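Local coordinates for protein squalene synthase HpnC (Alicyclobacillus acidocaldarius subsp. acidocaldarius, PDB 4HD1) that probably acts in squalene formation as a member of the squalene/phytoene synthase family, enzymes that join isoprenoid diphosphates head to head, at residues M103-R108 and G140-G145. Sequence-based numbering, arbitrary orientation.
Sequences MEPFLR and GRLVLG
Leu142 reaches across to Phe106 and Pro105 with both of its methyl branches, and this apolar cluster carries most of the contact. Its CD1 lies over one face of the Phe106 ring, 4.1 Å from the centroid and 18° off the normal, which meets the geometry of a CH-pi contact. The other methyl, Leu142 CD2, comes to 3.5 Å from Phe106 CE2 and also packs against Pro105 CB at 3.7 Å, so it is shared between ring and proline. With Phe106 CG beside the backbone N (chi1 -68°), the ring is carried round toward Leu142 although its CB does not point there. Replacing Phe106 by an alanine would probably leave Leu142 CD1 without an aromatic face and open a gap between Leu142 and Phe50, Leu92 and Ile96.

The polar side of the interface is looser and rests on charges at longer range. Glu104 OE1 lies near the plane of the Arg141 guanidinium, at its edge, yet 4.2 Å from NH1, beyond salt-bridge range. Arg108 NH1 stands 3.9 Å from the same Arg141 NH1, the two guanidiniums grouped about the Glu104 carboxylate, whose negative charge is likely to offset theirs in part. Glu104 OE2 approaches Arg108 NH2 to 3.0 Å from over the guanidinium face, a charge-only salt bridge within one helix turn, while Arg141 NH2 is salt-bridged to Asp159.

Farther out, Phe50 meets the Phe106 ring edge-to-face, and Leu92 and Ile96 of helix 87-99 also touch it. Pro138, earlier on helix 137-146, packs on Pro105 and Arg108. The segment axes run roughly antiparallel (151°) and 10.1 Å apart, an antiparallel helix-helix packing within the all-helical isoprenoid synthase fold of the squalene/phytoene synthase family.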
loop_
_atom_site.group_PDB
_atom_site.type_symbol
_atom_site.label_atom_id
_atom_site.label_comp_id
_atom_site.label_asym_id
_atom_site.label_seq_id
_atom_site.Cartn_x
_atom_site.Cartn_y
_atom_site.Cartn_z
HETATM N N MSE A 103 -12.400 -0.042 -11.294
HETATM C CA MSE A 103 -12.849 -0.718 -10.078
HETATM C C MSE A 103 -11.830 -1.703 -9.492
HETATM O O MSE A 103 -11.743 -1.856 -8.274
HETATM C CB MSE A 103 -14.160 -1.444 -10.342
HETATM C CG MSE A 103 -15.084 -1.496 -9.151
HETATM SE SE MSE A 103 -16.520 -2.767 -9.470
HETATM C CE MSE A 103 -18.027 -1.722 -8.842
ATOM N N GLU A 104 -11.063 -2.358 -10.359
ATOM C CA GLU A 104 -10.159 -3.436 -9.938
ATOM C C GLU A 104 -9.237 -3.104 -8.742
ATOM O O GLU A 104 -9.114 -3.915 -7.823
ATOM C CB GLU A 104 -9.347 -3.979 -11.126
ATOM C CG GLU A 104 -8.566 -5.248 -10.805
ATOM C CD GLU A 104 -7.594 -5.657 -11.899
ATOM O OE1 GLU A 104 -6.904 -4.781 -12.474
ATOM O OE2 GLU A 104 -7.506 -6.870 -12.177
ATOM N N PRO A 105 -8.588 -1.922 -8.745
ATOM C CA PRO A 105 -7.699 -1.655 -7.606
ATOM C C PRO A 105 -8.415 -1.597 -6.259
ATOM O O PRO A 105 -7.859 -2.048 -5.257
ATOM C CB PRO A 105 -7.090 -0.293 -7.944
ATOM C CG PRO A 105 -7.187 -0.198 -9.429
ATOM C CD PRO A 105 -8.473 -0.882 -9.785
ATOM N N PHE A 106 -9.631 -1.053 -6.238
ATOM C CA PHE A 106 -10.428 -1.010 -5.011
ATOM C C PHE A 106 -10.773 -2.419 -4.526
ATOM O O PHE A 106 -10.596 -2.728 -3.343
ATOM C CB PHE A 106 -11.698 -0.192 -5.214
ATOM C CG PHE A 106 -11.446 1.269 -5.428
ATOM C CD1 PHE A 106 -11.220 2.115 -4.349
ATOM C CD2 PHE A 106 -11.439 1.804 -6.711
ATOM C CE1 PHE A 106 -10.984 3.468 -4.546
ATOM C CE2 PHE A 106 -11.211 3.153 -6.914
ATOM C CZ PHE A 106 -10.982 3.988 -5.830
ATOM N N LEU A 107 -11.245 -3.264 -5.447
ATOM C CA LEU A 107 -11.543 -4.671 -5.151
ATOM C C LEU A 107 -10.306 -5.452 -4.698
ATOM O O LEU A 107 -10.420 -6.397 -3.933
ATOM C CB LEU A 107 -12.172 -5.371 -6.362
ATOM C CG LEU A 107 -13.548 -4.921 -6.860
ATOM C CD1 LEU A 107 -13.839 -5.537 -8.222
ATOM C CD2 LEU A 107 -14.651 -5.268 -5.872
ATOM N N ARG A 108 -9.128 -5.056 -5.172
ATOM C CA ARG A 108 -7.891 -5.734 -4.781
ATOM C C ARG A 108 -7.450 -5.375 -3.369
ATOM O O ARG A 108 -6.939 -6.224 -2.638
ATOM C CB ARG A 108 -6.779 -5.482 -5.793
ATOM C CG ARG A 108 -6.957 -6.333 -7.029
ATOM C CD ARG A 108 -5.828 -6.166 -8.019
ATOM N NE ARG A 108 -5.887 -7.225 -9.022
ATOM C CZ ARG A 108 -5.094 -7.301 -10.086
ATOM N NH1 ARG A 108 -4.167 -6.377 -10.304
ATOM N NH2 ARG A 108 -5.231 -8.306 -10.938
ATOM N N GLY A 140 -0.690 2.703 -5.797
ATOM C CA GLY A 140 0.064 3.319 -6.880
ATOM C C GLY A 140 -0.771 3.521 -8.124
ATOM O O GLY A 140 -0.732 4.589 -8.736
ATOM N N ARG A 141 -1.547 2.504 -8.489
ATOM C CA ARG A 141 -2.421 2.578 -9.662
ATOM C C ARG A 141 -3.500 3.670 -9.556
ATOM O O ARG A 141 -3.756 4.398 -10.529
ATOM C CB ARG A 141 -3.034 1.206 -9.954
ATOM C CG ARG A 141 -1.981 0.197 -10.390
ATOM C CD ARG A 141 -2.543 -1.182 -10.692
ATOM N NE ARG A 141 -1.514 -1.984 -11.348
ATOM C CZ ARG A 141 -1.748 -2.999 -12.177
ATOM N NH1 ARG A 141 -2.991 -3.372 -12.456
ATOM N NH2 ARG A 141 -0.730 -3.644 -12.729
ATOM N N LEU A 142 -4.107 3.788 -8.373
ATOM C CA LEU A 142 -5.094 4.833 -8.099
ATOM C C LEU A 142 -4.471 6.232 -8.102
ATOM O O LEU A 142 -5.083 7.182 -8.595
ATOM C CB LEU A 142 -5.828 4.566 -6.777
ATOM C CG LEU A 142 -6.686 3.294 -6.729
ATOM C CD1 LEU A 142 -7.180 3.004 -5.322
ATOM C CD2 LEU A 142 -7.846 3.353 -7.719
ATOM N N VAL A 143 -3.259 6.350 -7.560
ATOM C CA VAL A 143 -2.515 7.609 -7.593
ATOM C C VAL A 143 -2.248 8.057 -9.041
ATOM O O VAL A 143 -2.471 9.227 -9.381
ATOM C CB VAL A 143 -1.212 7.532 -6.751
ATOM C CG1 VAL A 143 -0.257 8.678 -7.086
ATOM C CG2 VAL A 143 -1.549 7.527 -5.259
ATOM N N LEU A 144 -1.802 7.130 -9.892
ATOM C CA LEU A 144 -1.633 7.424 -11.321
ATOM C C LEU A 144 -2.962 7.868 -11.915
ATOM O O LEU A 144 -3.015 8.834 -12.682
ATOM C CB LEU A 144 -1.104 6.208 -12.091
ATOM C CG LEU A 144 0.343 5.770 -11.860
ATOM C CD1 LEU A 144 0.616 4.475 -12.616
ATOM C CD2 LEU A 144 1.313 6.868 -12.284
ATOM N N GLY A 145 -4.028 7.158 -11.540
ATOM C CA GLY A 145 -5.386 7.464 -11.985
ATOM C C GLY A 145 -5.804 8.883 -11.652
ATOM O O GLY A 145 -6.382 9.582 -12.499
#